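Local coordinates for protein O-methyltransferase, SAM-dependent (Legionella pneumophila subsp. pneumophila, PDB 3R3H) that probably transfers a methyl group from S-adenosylmethionine to a hydroxyl oxygen of a substrate that is not established, at residues Arg22-Leu27 and Met78-Pro83. Numbering follows the deposited sequence.
Sequences REHPAL and MSLALP
His24 and Leu80 mark the closest approach of the two backbones, their CA atoms 8.6 Å apart, a separation bridged entirely by apolar side-chain atoms. Leu80, of segment 78-83, supplies the whole second side of the contact. Its CD1 methyl touches two partners at once, 3.7 Å from CB of His24 and 3.9 Å from CD1 of Leu27, while its CD2 sits over one face of the His24 imidazole, 4.1 Å from CD2 of the ring. The Leu80 and His24 side chains meet at about a right angle; those of Leu80 and Leu27 run tip to tip. With CG anti to its carbonyl carbon (chi1 -79°), Leu80 continues toward His24 and Leu27, the two methyls spread at the far end.

His24 is the N-cap of helix 25-32. With CG anti to the backbone N (chi1 -179°), the ring lies beside the first turn with its edge toward Ala26, and ND1 accepts the amide hydrogen of Ala26 N at 3.0 Å. The donor lies 14° out of the ring plane, so this bond helps set the imidazole's rotation, and CD of Pro25 packs over the opposite face from Leu80 CD2, offset toward the rim. The ring that caps the helix thus also offers carbon atoms to Leu80.

The contact adds to the packing of helix 25-32 on helix 73-80, which follows strand 63-68 in the Rossmann-like methyltransferase fold. Leu27 also packs on Tyr73, Leu76 and Ala77 of that helix, and Leu80 touches Gln110; farther inward, Met78 packs against helix 46-59 and strand 63-68.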
loop_
_atom_site.group_PDB
_atom_site.type_symbol
_atom_site.label_atom_id
_atom_site.label_comp_id
_atom_site.label_asym_id
_atom_site.label_seq_id
_atom_site.Cartn_x
_atom_site.Cartn_y
_atom_site.Cartn_z
ATOM N N ARG A 22 -0.881 4.817 15.099
ATOM C CA ARG A 22 -1.674 4.341 16.218
ATOM C C ARG A 22 -0.881 3.154 16.761
ATOM O O ARG A 22 -1.287 1.992 16.667
ATOM C CB ARG A 22 -3.091 3.958 15.742
ATOM C CG ARG A 22 -4.053 5.162 15.763
ATOM C CD ARG A 22 -4.984 5.283 14.543
ATOM N NE ARG A 22 -6.172 4.441 14.631
ATOM C CZ ARG A 22 -7.410 4.864 14.390
ATOM N NH1 ARG A 22 -7.623 6.124 14.046
ATOM N NH2 ARG A 22 -8.436 4.027 14.501
ATOM N N GLU A 23 0.273 3.499 17.330
ATOM C CA GLU A 23 1.241 2.558 17.882
ATOM C C GLU A 23 0.914 1.996 19.261
ATOM O O GLU A 23 0.514 2.717 20.170
ATOM C CB GLU A 23 2.596 3.248 17.921
ATOM C CG GLU A 23 3.763 2.346 18.145
ATOM C CD GLU A 23 5.051 3.100 17.963
ATOM O OE1 GLU A 23 5.199 4.167 18.593
ATOM O OE2 GLU A 23 5.915 2.639 17.190
ATOM N N HIS A 24 1.099 0.692 19.406
ATOM C CA HIS A 24 0.840 0.016 20.669
ATOM C C HIS A 24 2.029 0.261 21.605
ATOM O O HIS A 24 3.190 0.197 21.181
ATOM C CB HIS A 24 0.649 -1.468 20.405
ATOM C CG HIS A 24 0.347 -2.268 21.627
ATOM N ND1 HIS A 24 1.282 -2.507 22.617
ATOM C CD2 HIS A 24 -0.775 -2.919 22.007
ATOM C CE1 HIS A 24 0.745 -3.273 23.547
ATOM N NE2 HIS A 24 -0.504 -3.538 23.201
ATOM N N PRO A 25 1.757 0.548 22.892
ATOM C CA PRO A 25 2.786 0.819 23.913
ATOM C C PRO A 25 4.033 -0.059 23.919
ATOM O O PRO A 25 5.155 0.451 24.019
ATOM C CB PRO A 25 2.006 0.739 25.230
ATOM C CG PRO A 25 0.711 0.033 24.866
ATOM C CD PRO A 25 0.416 0.562 23.503
ATOM N N ALA A 26 3.835 -1.371 23.834
ATOM C CA ALA A 26 4.951 -2.312 23.819
ATOM C C ALA A 26 5.795 -2.050 22.579
ATOM O O ALA A 26 7.021 -2.155 22.623
ATOM C CB ALA A 26 4.432 -3.732 23.814
ATOM N N LEU A 27 5.133 -1.708 21.472
ATOM C CA LEU A 27 5.834 -1.397 20.227
ATOM C C LEU A 27 6.674 -0.146 20.432
ATOM O O LEU A 27 7.898 -0.165 20.274
ATOM C CB LEU A 27 4.840 -1.131 19.095
ATOM C CG LEU A 27 4.298 -2.285 18.272
ATOM C CD1 LEU A 27 3.346 -1.741 17.221
ATOM C CD2 LEU A 27 5.457 -3.024 17.637
ATOM N N MET A 78 3.195 -7.272 13.574
ATOM C CA MET A 78 2.537 -8.275 12.744
ATOM C C MET A 78 1.566 -9.157 13.535
ATOM O O MET A 78 0.436 -9.378 13.083
ATOM C CB MET A 78 3.585 -9.150 12.032
ATOM C CG MET A 78 3.980 -8.619 10.649
ATOM S SD MET A 78 5.283 -9.551 9.794
ATOM C CE MET A 78 6.364 -8.204 9.336
ATOM N N SER A 79 1.978 -9.657 14.704
ATOM C CA SER A 79 1.075 -10.520 15.474
ATOM C C SER A 79 -0.054 -9.725 16.116
ATOM O O SER A 79 -1.121 -10.263 16.399
ATOM C CB SER A 79 1.835 -11.323 16.541
ATOM O OG SER A 79 2.165 -10.540 17.664
ATOM N N LEU A 80 0.179 -8.436 16.338
ATOM C CA LEU A 80 -0.847 -7.575 16.927
ATOM C C LEU A 80 -2.018 -7.433 15.975
ATOM O O LEU A 80 -3.148 -7.216 16.401
ATOM C CB LEU A 80 -0.287 -6.187 17.224
ATOM C CG LEU A 80 0.558 -6.038 18.484
ATOM C CD1 LEU A 80 1.150 -4.639 18.519
ATOM C CD2 LEU A 80 -0.306 -6.274 19.719
ATOM N N ALA A 81 -1.736 -7.551 14.681
ATOM C CA ALA A 81 -2.760 -7.428 13.657
ATOM C C ALA A 81 -3.272 -8.810 13.273
ATOM O O ALA A 81 -4.080 -8.955 12.363
ATOM C CB ALA A 81 -2.186 -6.716 12.445
ATOM N N LEU A 82 -2.799 -9.824 13.984
ATOM C CA LEU A 82 -3.200 -11.202 13.732
ATOM C C LEU A 82 -4.228 -11.689 14.744
ATOM O O LEU A 82 -4.260 -11.231 15.893
ATOM C CB LEU A 82 -1.982 -12.137 13.788
ATOM C CG LEU A 82 -1.045 -12.323 12.592
ATOM C CD1 LEU A 82 0.062 -13.299 12.939
ATOM C CD2 LEU A 82 -1.845 -12.855 11.426
ATOM N N PRO A 83 -5.087 -12.632 14.327
ATOM C CA PRO A 83 -6.101 -13.163 15.244
ATOM C C PRO A 83 -5.472 -14.164 16.235
ATOM O O PRO A 83 -4.409 -14.729 15.967
ATOM C CB PRO A 83 -7.115 -13.803 14.293
ATOM C CG PRO A 83 -6.265 -14.262 13.153
ATOM C CD PRO A 83 -5.320 -13.104 12.947
#